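PDB 6KHP: tryptophan decarboxylase 1 from Oryza sativa subsp. japonica, which uses pyridoxal 5'-phosphate to decarboxylate L-tryptophan to tryptamine on the route to serotonin, and 5-hydroxy-L-tryptophan to serotonin itself. Local coordinates for residues F127-S132 with N362-S367. Numbering follows the deposited sequence.
With TSS (2-(1H-indol-3-yl)ethanamine), chain D.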
ATOM      1  N   PHE A 127       2.363  37.707   7.592  1.00 24.23           N
ATOM      2  CA  PHE A 127       1.399  38.619   6.976  1.00 25.64           C
ATOM      3  C   PHE A 127       1.681  40.075   7.339  1.00 26.59           C
ATOM      4  O   PHE A 127       1.480  40.965   6.510  1.00 26.32           O
ATOM      5  CB  PHE A 127      -0.036  38.241   7.359  1.00 26.89           C
ATOM      6  CG  PHE A 127      -0.182  37.593   8.725  1.00 23.29           C
ATOM      7  CD1 PHE A 127      -0.066  38.345   9.891  1.00 26.74           C
ATOM      8  CD2 PHE A 127      -0.498  36.258   8.833  1.00 24.02           C
ATOM      9  CE1 PHE A 127      -0.241  37.764  11.143  1.00 25.68           C
ATOM     10  CE2 PHE A 127      -0.665  35.658  10.078  1.00 26.86           C
ATOM     11  CZ  PHE A 127      -0.535  36.409  11.234  1.00 27.16           C
ATOM     12  N   THR A 128       2.155  40.337   8.559  1.00 28.14           N
ATOM     13  CA  THR A 128       2.611  41.656   8.978  1.00 25.84           C
ATOM     14  C   THR A 128       4.087  41.593   9.359  1.00 28.50           C
ATOM     15  O   THR A 128       4.646  40.511   9.600  1.00 26.58           O
ATOM     16  CB  THR A 128       1.807  42.182  10.180  1.00 24.80           C
ATOM     17  OG1 THR A 128       1.952  41.266  11.281  1.00 24.95           O
ATOM     18  CG2 THR A 128       0.318  42.339   9.824  1.00 24.07           C
ATOM     19  N   TRP A 129       4.716  42.773   9.416  1.00 24.94           N
ATOM     20  CA  TRP A 129       6.077  42.855   9.935  1.00 23.29           C
ATOM     21  C   TRP A 129       6.146  42.280  11.351  1.00 27.07           C
ATOM     22  O   TRP A 129       7.024  41.466  11.654  1.00 23.73           O
ATOM     23  CB  TRP A 129       6.570  44.310   9.898  1.00 23.29           C
ATOM     24  CG  TRP A 129       7.944  44.531  10.548  1.00 26.44           C
ATOM     25  CD1 TRP A 129       9.162  44.509   9.922  1.00 27.39           C
ATOM     26  CD2 TRP A 129       8.216  44.802  11.927  1.00 22.52           C
ATOM     27  NE1 TRP A 129      10.171  44.744  10.825  1.00 25.00           N
ATOM     28  CE2 TRP A 129       9.618  44.930  12.063  1.00 26.15           C
ATOM     29  CE3 TRP A 129       7.411  44.953  13.063  1.00 25.52           C
ATOM     30  CZ2 TRP A 129      10.231  45.202  13.285  1.00 23.83           C
ATOM     31  CZ3 TRP A 129       8.026  45.225  14.284  1.00 26.42           C
ATOM     32  CH2 TRP A 129       9.420  45.344  14.381  1.00 25.25           C
ATOM     33  N   GLN A 130       5.179  42.639  12.208  1.00 27.38           N
ATOM     34  CA  GLN A 130       5.166  42.144  13.584  1.00 24.65           C
ATOM     35  C   GLN A 130       5.049  40.626  13.654  1.00 27.02           C
ATOM     36  O   GLN A 130       5.619  40.006  14.563  1.00 23.55           O
ATOM     37  CB  GLN A 130       4.014  42.782  14.368  1.00 23.27           C
ATOM     38  CG  GLN A 130       4.073  42.527  15.882  1.00 23.36           C
ATOM     39  CD  GLN A 130       5.411  42.963  16.474  1.00 29.23           C
ATOM     40  OE1 GLN A 130       6.378  42.190  16.522  1.00 30.01           O
ATOM     41  NE2 GLN A 130       5.481  44.213  16.900  1.00 26.36           N
ATOM     42  N   ALA A 131       4.307  40.011  12.719  1.00 28.00           N
ATOM     43  CA  ALA A 131       4.141  38.553  12.719  1.00 27.40           C
ATOM     44  C   ALA A 131       5.464  37.808  12.593  1.00 30.62           C
ATOM     45  O   ALA A 131       5.522  36.625  12.961  1.00 33.73           O
ATOM     46  CB  ALA A 131       3.207  38.101  11.596  1.00 24.40           C
ATOM     47  N   SER A 132       6.530  38.472  12.083  1.00 28.44           N
ATOM     48  CA  SER A 132       7.925  38.024  12.171  1.00 29.12           C
ATOM     49  C   SER A 132       8.856  39.042  11.516  1.00 28.11           C
ATOM     50  O   SER A 132       9.049  39.007  10.288  1.00 27.27           O
ATOM     51  CB  SER A 132       8.122  36.652  11.519  1.00 29.62           C
ATOM     52  OG  SER A 132       9.341  36.073  11.956  1.00 31.11           O
ATOM     53  N   ASN A 362      -1.271  46.301  15.197  1.00 28.45           N
ATOM     54  CA  ASN A 362      -0.083  46.372  16.033  1.00 26.85           C
ATOM     55  C   ASN A 362       0.542  47.745  15.861  1.00 29.76           C
ATOM     56  O   ASN A 362       0.258  48.458  14.894  1.00 30.93           O
ATOM     57  CB  ASN A 362       0.925  45.287  15.666  1.00 25.71           C
ATOM     58  CG  ASN A 362       1.346  45.366  14.214  1.00 25.40           C
ATOM     59  OD1 ASN A 362       2.361  45.978  13.879  1.00 25.25           O
ATOM     60  ND2 ASN A 362       0.556  44.753  13.340  1.00 25.20           N
ATOM     61  N   HIS A 363       1.435  48.087  16.793  1.00 33.18           N
ATOM     62  CA  HIS A 363       2.009  49.432  16.818  1.00 33.66           C
ATOM     63  C   HIS A 363       2.879  49.692  15.594  1.00 32.43           C
ATOM     64  O   HIS A 363       2.861  50.798  15.043  1.00 32.60           O
ATOM     65  CB  HIS A 363       2.817  49.648  18.102  1.00 34.23           C
ATOM     66  CG  HIS A 363       1.993  49.592  19.360  1.00 50.14           C
ATOM     67  ND1 HIS A 363       0.678  50.014  19.417  1.00 50.96           N
ATOM     68  CD2 HIS A 363       2.302  49.166  20.611  1.00 49.34           C
ATOM     69  CE1 HIS A 363       0.214  49.847  20.644  1.00 50.27           C
ATOM     70  NE2 HIS A 363       1.181  49.335  21.388  1.00 48.01           N
ATOM     71  N   ALA A 364       3.647  48.694  15.148  1.00 27.58           N
ATOM     72  CA  ALA A 364       4.522  48.919  14.001  1.00 26.73           C
ATOM     73  C   ALA A 364       3.716  49.222  12.742  1.00 29.10           C
ATOM     74  O   ALA A 364       4.081  50.115  11.965  1.00 28.06           O
ATOM     75  CB  ALA A 364       5.429  47.714  13.768  1.00 28.52           C
ATOM     76  N   SER A 365       2.629  48.482  12.519  1.00 24.33           N
ATOM     77  CA  SER A 365       1.771  48.754  11.373  1.00 32.16           C
ATOM     78  C   SER A 365       1.115  50.122  11.492  1.00 31.81           C
ATOM     79  O   SER A 365       1.064  50.878  10.520  1.00 37.54           O
ATOM     80  CB  SER A 365       0.715  47.660  11.242  1.00 29.90           C
ATOM     81  OG  SER A 365       1.326  46.435  10.899  1.00 29.00           O
ATOM     82  N   ASP A 366       0.614  50.462  12.681  1.00 33.21           N
ATOM     83  CA  ASP A 366       0.028  51.782  12.892  1.00 31.58           C
ATOM     84  C   ASP A 366       1.015  52.903  12.580  1.00 31.13           C
ATOM     85  O   ASP A 366       0.611  53.975  12.130  1.00 29.86           O
ATOM     86  CB  ASP A 366      -0.455  51.920  14.339  1.00 33.92           C
ATOM     87  CG  ASP A 366      -1.712  51.117  14.630  1.00 34.33           C
ATOM     88  OD1 ASP A 366      -2.346  50.607  13.685  1.00 34.70           O
ATOM     89  OD2 ASP A 366      -2.068  51.010  15.819  1.00 41.06           O
ATOM     90  N   SER A 367       2.308  52.688  12.835  1.00 29.27           N
ATOM     91  CA  SER A 367       3.272  53.777  12.727  1.00 28.66           C
ATOM     92  C   SER A 367       3.536  54.194  11.285  1.00 30.57           C
ATOM     93  O   SER A 367       4.080  55.283  11.062  1.00 28.11           O
ATOM     94  CB  SER A 367       4.587  53.376  13.396  1.00 27.23           C
ATOM     95  OG  SER A 367       5.353  52.572  12.518  1.00 30.15           O
TER
HETATM   96  N1  TSS D 602      -5.344  36.079  10.249  1.00 47.39           N
HETATM   97  CA  TSS D 602      -4.774  34.952   9.521  1.00 36.76           C
HETATM   98  CB  TSS D 602      -3.911  34.050  10.408  1.00 40.54           C
HETATM   99  CG  TSS D 602      -3.212  33.065   9.461  1.00 41.33           C
HETATM  100  CD1 TSS D 602      -3.267  33.439   8.120  1.00 36.14           C
HETATM  101  NE1 TSS D 602      -2.621  32.480   7.385  1.00 41.06           N
HETATM  102  CE2 TSS D 602      -2.157  31.508   8.261  1.00 34.27           C
HETATM  103  CD2 TSS D 602      -2.517  31.874   9.544  1.00 35.54           C
HETATM  104  CZ2 TSS D 602      -1.434  30.316   8.046  1.00 31.73           C
HETATM  105  CH2 TSS D 602      -1.093  29.505   9.127  1.00 30.27           C
HETATM  106  CZ3 TSS D 602      -1.461  29.873  10.424  1.00 29.20           C
HETATM  107  CE3 TSS D 602      -2.164  31.048  10.640  1.00 33.98           C
HETATM  108  O   HOH W   1       3.714  44.901  11.551  1.00 22.18           O
HETATM  109  O   HOH W   2       4.257  46.366  16.847  1.00 31.12           O
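With CG wedged between its backbone N and carbonyl carbon (chi1 58°), N362 turns its amide back over the first turn of helix 363-367, where the backbone of the facing turn sets Q130 CB against it, Q130 CB to N362 OD1 3.6 Å. The two amide planes stand 79° apart, so the groups do not stack. N362 is an N-cap: its OD1 accepts from S365 N at 2.9 Å, the donor lying 47° out of the carbonyl plane. The same oxygen takes a hydrogen bond from a water that accepts from Q130 N (2.8 Å), tying the turn to the helix start. A second water accepts from A364 N (2.9 Å); its link to Q130 NE2 is implausibly short and therefore doubtful. An alanine in place of N362 would probably leave S365 N without its cap and the first water without its acceptor on the helix side. Apolar contact comes from W129, whose CE3 lies 3.5 Å from A364 CB; its NE1 bonds to E137 of helix 133-149. Within 127-132, T128 OG1 accepts from A131 N (3.0 Å), an ST motif bracing the type I turn W129-S132. F127 CE2 approaches CB of the bound tryptamine at 3.6 Å. The contact thus sets the loop between helices 110-122 and 133-149, which T93 and W95 of the second subunit also grip, against the short helix following the catalytic proton donor Y359.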